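Protein TP_0956 (Treponema pallidum subsp. pallidum, PDB 3U64) is a lipoprotein with tetratricopeptide-repeat character that probably serves as the T-component of a TRAP transporter, working through protein-protein contacts. Local coordinates at residues Pro126-Thr129 with Arg130-Ser134; Gly135-Gln138 with Arg139-Lys142; Thr178-Ala181 with Ala182-Leu186. All blocks are in the same frame, centred on the assembly; numbering follows the deposited sequence.

Contact 1: residues Pro126-Thr129 with Arg130-Ser134; sequences PGFT and REVFS. With SO4 (sulfate ion), chain C.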
loop_
_atom_site.group_PDB
_atom_site.type_symbol
_atom_site.label_atom_id
_atom_site.label_comp_id
_atom_site.label_asym_id
_atom_site.label_seq_id
_atom_site.Cartn_x
_atom_site.Cartn_y
_atom_site.Cartn_z
ATOM N N PRO A 126 30.819 14.999 15.619
ATOM C CA PRO A 126 30.620 14.055 16.728
ATOM C C PRO A 126 30.394 14.774 18.050
ATOM O O PRO A 126 31.153 15.679 18.392
ATOM C CB PRO A 126 31.938 13.282 16.754
ATOM C CG PRO A 126 32.355 13.251 15.284
ATOM C CD PRO A 126 31.893 14.572 14.698
ATOM N N GLY A 127 29.357 14.379 18.779
ATOM C CA GLY A 127 29.055 14.971 20.073
ATOM C C GLY A 127 28.027 16.079 19.935
ATOM O O GLY A 127 27.603 16.676 20.932
ATOM N N PHE A 128 27.625 16.332 18.690
ATOM C CA PHE A 128 26.678 17.399 18.355
ATOM C C PHE A 128 25.369 17.278 19.136
ATOM O O PHE A 128 24.821 18.279 19.614
ATOM C CB PHE A 128 26.374 17.398 16.846
ATOM C CG PHE A 128 25.462 18.532 16.404
ATOM C CD1 PHE A 128 25.989 19.646 15.755
ATOM C CD2 PHE A 128 24.080 18.477 16.632
ATOM C CE1 PHE A 128 25.151 20.708 15.348
ATOM C CE2 PHE A 128 23.235 19.523 16.225
ATOM C CZ PHE A 128 23.768 20.639 15.586
ATOM N N THR A 129 24.864 16.050 19.240
ATOM C CA THR A 129 23.590 15.784 19.905
ATOM C C THR A 129 23.627 16.072 21.408
ATOM O O THR A 129 22.670 16.605 21.964
ATOM C CB THR A 129 23.125 14.329 19.667
ATOM O OG1 THR A 129 22.999 14.101 18.258
ATOM C CG2 THR A 129 21.776 14.088 20.337
ATOM N N ARG A 130 24.729 15.713 22.058
ATOM C CA ARG A 130 24.893 15.965 23.482
ATOM C C ARG A 130 24.972 17.472 23.737
ATOM O O ARG A 130 24.393 17.992 24.694
ATOM C CB ARG A 130 26.151 15.273 24.000
ATOM C CG ARG A 130 26.167 15.031 25.506
ATOM C CD ARG A 130 27.168 13.935 25.870
ATOM N NE ARG A 130 27.069 13.475 27.258
ATOM C CZ ARG A 130 26.254 12.509 27.678
ATOM N NH1 ARG A 130 25.441 11.900 26.820
ATOM N NH2 ARG A 130 26.247 12.155 28.959
ATOM N N GLU A 131 25.697 18.171 22.873
ATOM C CA GLU A 131 25.862 19.606 23.032
ATOM C C GLU A 131 24.549 20.316 22.782
ATOM O O GLU A 131 24.090 21.107 23.604
ATOM C CB GLU A 131 26.929 20.135 22.065
ATOM C CG GLU A 131 28.284 19.530 22.300
ATOM C CD GLU A 131 28.728 19.682 23.741
ATOM O OE1 GLU A 131 28.861 20.841 24.195
ATOM O OE2 GLU A 131 28.926 18.647 24.420
ATOM N N VAL A 132 23.942 20.022 21.637
ATOM C CA VAL A 132 22.805 20.803 21.182
ATOM C C VAL A 132 21.626 20.641 22.144
ATOM O O VAL A 132 20.816 21.539 22.289
ATOM C CB VAL A 132 22.407 20.448 19.711
ATOM C CG1 VAL A 132 21.528 19.199 19.662
ATOM C CG2 VAL A 132 21.710 21.612 19.049
ATOM N N PHE A 133 21.539 19.502 22.817
ATOM C CA PHE A 133 20.451 19.291 23.775
ATOM C C PHE A 133 20.898 19.410 25.238
ATOM O O PHE A 133 20.191 18.958 26.137
ATOM C CB PHE A 133 19.797 17.925 23.550
ATOM C CG PHE A 133 19.011 17.827 22.267
ATOM C CD1 PHE A 133 17.927 18.668 22.031
ATOM C CD2 PHE A 133 19.334 16.882 21.311
ATOM C CE1 PHE A 133 17.199 18.576 20.857
ATOM C CE2 PHE A 133 18.591 16.775 20.134
ATOM C CZ PHE A 133 17.532 17.624 19.908
ATOM N N SER A 134 22.066 20.016 25.464
ATOM C CA SER A 134 22.643 20.125 26.801
ATOM C C SER A 134 21.812 20.982 27.771
ATOM O O SER A 134 21.926 20.842 28.989
ATOM C CB SER A 134 24.061 20.694 26.708
ATOM O OG SER A 134 24.029 21.987 26.129
HETATM S S SO4 C . 26.998 16.232 29.550
HETATM O O1 SO4 C . 27.815 17.100 30.397
HETATM O O2 SO4 C . 27.622 16.118 28.230
HETATM O O3 SO4 C . 26.944 14.908 30.160
HETATM O O4 SO4 C . 25.642 16.783 29.445
HETATM O O HOH W 1 29.848 16.602 23.204
#
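The Phe-133 ring has CG1 of Val-132 over one face, offset toward the rim, while the methyl CG2 of Thr-129 meets its edge in plane, 3.8 Å from CD2 of Phe-133. The second ring, Phe-128, is met obliquely by Val-132, whose CB lies 3.7 Å from CE2 of Phe-128. With CG anti to the backbone N (chi1 -177°), and so beside the carbonyl carbon, the Phe-128 ring lies within reach of Val-132, one turn further on.

This is a short helix of barely more than one turn, with Gly-127 at its N-cap. Gly-127 O accepts from Glu-131 N at 3.1 Å, and a water bridges that same oxygen to OE2 of Glu-131, which also forms a salt bridge with Arg-139. The turn closes at Ser-134, whose OG and N both bind Glu-131 O. Outward, the extended Arg-130 sends NE and NH2 to a sulfate, probably from the crystallisation liquor, through weak bonds.

Glu-122 of helix 96-124 receives the N-H groups of Gly-127 and Thr-129. Phe-128 packs on that helix and on Val-143 of helix 137-144, and Phe-133 rests on Leu-118 and on Thr-178 and Ala-181 of helix 176-192.

Contact 2: residues Gly135-Gln138 with Arg139-Lys142; sequences GDEQ and RLHK. With SO4 (sulfate ion), chain C.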
loop_
_atom_site.group_PDB
_atom_site.type_symbol
_atom_site.label_atom_id
_atom_site.label_comp_id
_atom_site.label_asym_id
_atom_site.label_seq_id
_atom_site.Cartn_x
_atom_site.Cartn_y
_atom_site.Cartn_z
ATOM N N GLY A 135 20.983 21.871 27.232
ATOM C CA GLY A 135 20.297 22.862 28.044
ATOM C C GLY A 135 21.212 24.006 28.468
ATOM O O GLY A 135 20.785 24.947 29.144
ATOM N N ASP A 136 22.482 23.913 28.074
ATOM C CA ASP A 136 23.482 24.941 28.350
ATOM C C ASP A 136 23.580 25.859 27.138
ATOM O O ASP A 136 24.029 25.431 26.073
ATOM C CB ASP A 136 24.842 24.280 28.618
ATOM C CG ASP A 136 25.963 25.286 28.898
ATOM O OD1 ASP A 136 25.926 26.427 28.383
ATOM O OD2 ASP A 136 26.898 24.913 29.639
ATOM N N GLU A 137 23.184 27.121 27.302
ATOM C CA GLU A 137 23.054 28.013 26.158
ATOM C C GLU A 137 24.373 28.239 25.445
ATOM O O GLU A 137 24.409 28.392 24.218
ATOM C CB GLU A 137 22.464 29.354 26.567
ATOM C CG GLU A 137 21.927 30.122 25.394
ATOM C CD GLU A 137 20.772 29.395 24.721
ATOM O OE1 GLU A 137 20.320 28.358 25.268
ATOM O OE2 GLU A 137 20.318 29.861 23.648
ATOM N N GLN A 138 25.450 28.268 26.221
ATOM C CA GLN A 138 26.782 28.508 25.681
ATOM C C GLN A 138 27.300 27.315 24.872
ATOM O O GLN A 138 27.969 27.482 23.850
ATOM C CB GLN A 138 27.748 28.850 26.812
ATOM C CG GLN A 138 29.190 28.544 26.494
ATOM C CD GLN A 138 30.102 28.913 27.638
ATOM O OE1 GLN A 138 29.775 29.787 28.445
ATOM N NE2 GLN A 138 31.250 28.243 27.725
ATOM N N ARG A 139 26.982 26.110 25.330
ATOM C CA ARG A 139 27.310 24.911 24.573
ATOM C C ARG A 139 26.437 24.828 23.316
ATOM O O ARG A 139 26.912 24.463 22.237
ATOM C CB ARG A 139 27.176 23.656 25.455
ATOM C CG ARG A 139 28.213 23.610 26.615
ATOM C CD ARG A 139 27.954 22.478 27.626
ATOM N NE ARG A 139 27.959 21.150 27.007
ATOM C CZ ARG A 139 27.521 20.045 27.605
ATOM N NH1 ARG A 139 27.031 20.098 28.841
ATOM N NH2 ARG A 139 27.565 18.889 26.966
ATOM N N LEU A 140 25.167 25.192 23.446
ATOM C CA LEU A 140 24.260 25.186 22.290
ATOM C C LEU A 140 24.773 26.135 21.199
ATOM O O LEU A 140 24.901 25.757 20.024
ATOM C CB LEU A 140 22.865 25.598 22.732
ATOM C CG LEU A 140 21.779 25.758 21.671
ATOM C CD1 LEU A 140 21.638 24.486 20.849
ATOM C CD2 LEU A 140 20.464 26.096 22.354
ATOM N N HIS A 141 25.081 27.362 21.611
ATOM C CA HIS A 141 25.574 28.395 20.711
ATOM C C HIS A 141 26.941 28.046 20.121
ATOM O O HIS A 141 27.217 28.335 18.955
ATOM C CB HIS A 141 25.644 29.744 21.445
ATOM C CG HIS A 141 26.173 30.860 20.601
ATOM N ND1 HIS A 141 27.523 31.123 20.472
ATOM C CD2 HIS A 141 25.537 31.778 19.834
ATOM C CE1 HIS A 141 27.694 32.154 19.663
ATOM N NE2 HIS A 141 26.506 32.571 19.265
ATOM N N LYS A 142 27.798 27.417 20.920
ATOM C CA LYS A 142 29.127 27.081 20.431
ATOM C C LYS A 142 29.028 26.007 19.362
ATOM O O LYS A 142 29.726 26.068 18.349
ATOM C CB LYS A 142 30.047 26.619 21.560
ATOM C CG LYS A 142 31.506 26.451 21.137
ATOM C CD LYS A 142 32.400 26.022 22.306
ATOM C CE LYS A 142 32.173 24.552 22.656
ATOM N NZ LYS A 142 32.837 24.134 23.925
HETATM S S SO4 C . 26.998 16.232 29.550
HETATM O O1 SO4 C . 27.815 17.100 30.397
HETATM O O2 SO4 C . 27.622 16.118 28.230
HETATM O O3 SO4 C . 26.944 14.908 30.160
HETATM O O4 SO4 C . 25.642 16.783 29.445
#
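Asp-136 and Arg-139 meet where the chain turns into helix 137-144. Gly-135 leads in with a positive phi (76°), Asp-136 takes the extended N-cap conformation, and helical angles run from Glu-137 onward. Three backbone bonds of the i to i+4 kind then join the segments: Leu-140 N to Asp-136 O, His-141 N to Glu-137 O, and Lys-142 N to Gln-138 O, each 2.9 Å between the named atoms.

The side chain of Asp-136 caps this first turn. Its OD1 takes the N-H of Arg-139 at 3.2 Å, approached from well above the carboxylate plane, and more weakly that of Gln-138. Placing CG anti to the backbone N (chi1 179°) folds the carboxylate over these amides. The aliphatic part of Arg-139 crosses it at about a right angle, with CD of Arg-139 3.3 Å from OD2 of Asp-136. The charged ends do not meet: NE of Arg-139 stays 4.7 Å from OD2 of Asp-136. Instead the arginine chain bends at chi3 and carries its guanidinium onward, so that NH2 of Arg-139 donates to sulfate O2 at 3.0 Å; NH1 adds a weak, longer bond to O1. On another side of the helix, Glu-137 and Leu-140 lie side by side, OE1 of Glu-137 being 3.7 Å from CD2 of Leu-140, while OE2 of Glu-137 bonds to His-180.

The chemistry is that of a helix start. One aspartate oxygen answers two first-turn amides, that of Gln-138 only weakly, and the negative charge should suit the positive end of the helix dipole. Arg-139 NH2, shared between the sulfate and Glu-131 OE2, probably sees its charge balanced by both anions.

Contact 3: residues Thr178-Ala181 with Ala182-Leu186; sequences TVHA and AVMML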
loop_
_atom_site.group_PDB
_atom_site.type_symbol
_atom_site.label_atom_id
_atom_site.label_comp_id
_atom_site.label_asym_id
_atom_site.label_seq_id
_atom_site.Cartn_x
_atom_site.Cartn_y
_atom_site.Cartn_z
ATOM N N THR A 178 14.328 20.724 24.247
ATOM C CA THR A 178 14.294 20.173 22.897
ATOM C C THR A 178 13.726 21.224 21.949
ATOM O O THR A 178 14.315 21.517 20.900
ATOM C CB THR A 178 13.465 18.885 22.824
ATOM O OG1 THR A 178 14.151 17.844 23.525
ATOM C CG2 THR A 178 13.272 18.441 21.385
ATOM N N VAL A 179 12.596 21.805 22.344
ATOM C CA VAL A 179 11.943 22.852 21.565
ATOM C C VAL A 179 12.873 24.038 21.327
ATOM O O VAL A 179 13.045 24.487 20.188
ATOM C CB VAL A 179 10.670 23.354 22.267
ATOM C CG1 VAL A 179 10.132 24.585 21.572
ATOM C CG2 VAL A 179 9.620 22.249 22.322
ATOM N N HIS A 180 13.478 24.541 22.397
ATOM C CA HIS A 180 14.413 25.647 22.275
ATOM C C HIS A 180 15.586 25.327 21.326
ATOM O O HIS A 180 15.949 26.144 20.488
ATOM C CB HIS A 180 14.930 26.086 23.648
ATOM C CG HIS A 180 15.852 27.260 23.578
ATOM N ND1 HIS A 180 15.430 28.512 23.186
ATOM C CD2 HIS A 180 17.184 27.363 23.797
ATOM C CE1 HIS A 180 16.456 29.342 23.190
ATOM N NE2 HIS A 180 17.534 28.669 23.557
ATOM N N ALA A 181 16.163 24.138 21.445
ATOM C CA ALA A 181 17.243 23.719 20.546
ATOM C C ALA A 181 16.793 23.683 19.088
ATOM O O ALA A 181 17.542 24.062 18.183
ATOM C CB ALA A 181 17.788 22.353 20.964
ATOM N N ALA A 182 15.573 23.215 18.854
ATOM C CA ALA A 182 15.051 23.115 17.490
ATOM C C ALA A 182 14.942 24.497 16.838
ATOM O O ALA A 182 15.382 24.707 15.705
ATOM C CB ALA A 182 13.683 22.408 17.476
ATOM N N VAL A 183 14.360 25.439 17.568
ATOM C CA VAL A 183 14.203 26.786 17.060
ATOM C C VAL A 183 15.557 27.436 16.831
ATOM O O VAL A 183 15.753 28.079 15.802
ATOM C CB VAL A 183 13.332 27.649 17.989
ATOM C CG1 VAL A 183 13.268 29.084 17.475
ATOM C CG2 VAL A 183 11.923 27.052 18.087
ATOM N N MET A 184 16.495 27.245 17.763
ATOM C CA MET A 184 17.841 27.791 17.593
ATOM C C MET A 184 18.525 27.218 16.341
ATOM O O MET A 184 19.257 27.927 15.648
ATOM C CB MET A 184 18.713 27.570 18.843
ATOM C CG MET A 184 18.249 28.322 20.097
ATOM S SD MET A 184 18.090 30.117 19.859
ATOM C CE MET A 184 16.299 30.291 19.821
ATOM N N MET A 185 18.278 25.946 16.041
ATOM C CA MET A 185 18.760 25.371 14.786
ATOM C C MET A 185 18.112 26.061 13.586
ATOM O O MET A 185 18.785 26.396 12.613
ATOM C CB MET A 185 18.536 23.858 14.725
ATOM C CG MET A 185 19.361 23.060 15.746
ATOM S SD MET A 185 19.235 21.261 15.491
ATOM C CE MET A 185 18.258 20.771 16.902
ATOM N N LEU A 186 16.808 26.282 13.654
ATOM C CA LEU A 186 16.134 27.002 12.576
ATOM C C LEU A 186 16.705 28.429 12.428
ATOM O O LEU A 186 17.037 28.876 11.316
ATOM C CB LEU A 186 14.615 27.013 12.806
ATOM C CG LEU A 186 13.912 25.663 12.591
ATOM C CD1 LEU A 186 12.478 25.712 13.076
ATOM C CD2 LEU A 186 13.946 25.224 11.129
#
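His-180 and Met-184, one turn apart on helix 176-192, make the main side-chain contact here, a CH-pi interaction. CG of Met-184 lies over one face of the imidazole, 3.8 Å from the centroid of the His-180 ring and 22° off its normal, displaced toward the rim. Chi1 (-66°), with CG anti to the carbonyl carbon, sets CG over the ring; bends at chi2 (-56°) and chi3 then turn the thioether so that the methyl CE of Met-184 reaches CE1 of His-180 at 3.5 Å. Its sulfur adds an oblique Met-aromatic contact, SD being 4.4 Å from the centroid of the His-180 ring.

Apolar contact of a looser kind pairs the next two residues along. CE of Met-185 comes within 4.4 Å of CB of Ala-181, after the methionine chain bends at chi3 to bring its methyl back along the helix.

Hydrogen bonding is that of a regular alpha-helix. Four consecutive amides, from Ala-182 to Met-185, donate to the carbonyls of Thr-178 to Ala-181; the distance from Met-184 N to His-180 O is 3.0 Å, and that from Met-185 N to Ala-181 O is 2.9 Å. The imidazole also has a polar partner elsewhere, since NE2 of His-180 is hydrogen-bonded to OE2 of Glu-137, which should help fix the rotation of the ring beneath the thioether.

Several elements surround this helix. Val-179 and Val-183 pack on Phe-208 of helix 196-211, while Thr-178 and Ala-182 rest against Tyr-162 of helix 152-166. His-180 and Met-184 are turned to Leu-140 of helix 137-144, and Ala-181 touches Phe-133 in the connection that precedes that helix.

Along the chain the contacts come in the order 1, 2, 3, all on one side of the molecule's centre. Contacts 1 and 2 occupy the consecutive short helices 128-132 and 137-144, with centres about 9 Å apart; helix 152-166 intervenes before contact 3 on helix 176-192, whose centre is about 12 Å from that of contact 1 and about 11 Å from that of contact 2. Each pair touches: a salt bridge joins contacts 1 and 2, which in this crystal also share a sulfate, a probable hydrogen bond and leucine packing join 2 and 3, and packing of Val-132 and Phe-133 on helix 176-192 joins 1 and 3. The two short helices are thereby fastened to a longer helix of this all-helical, TPR-related protein.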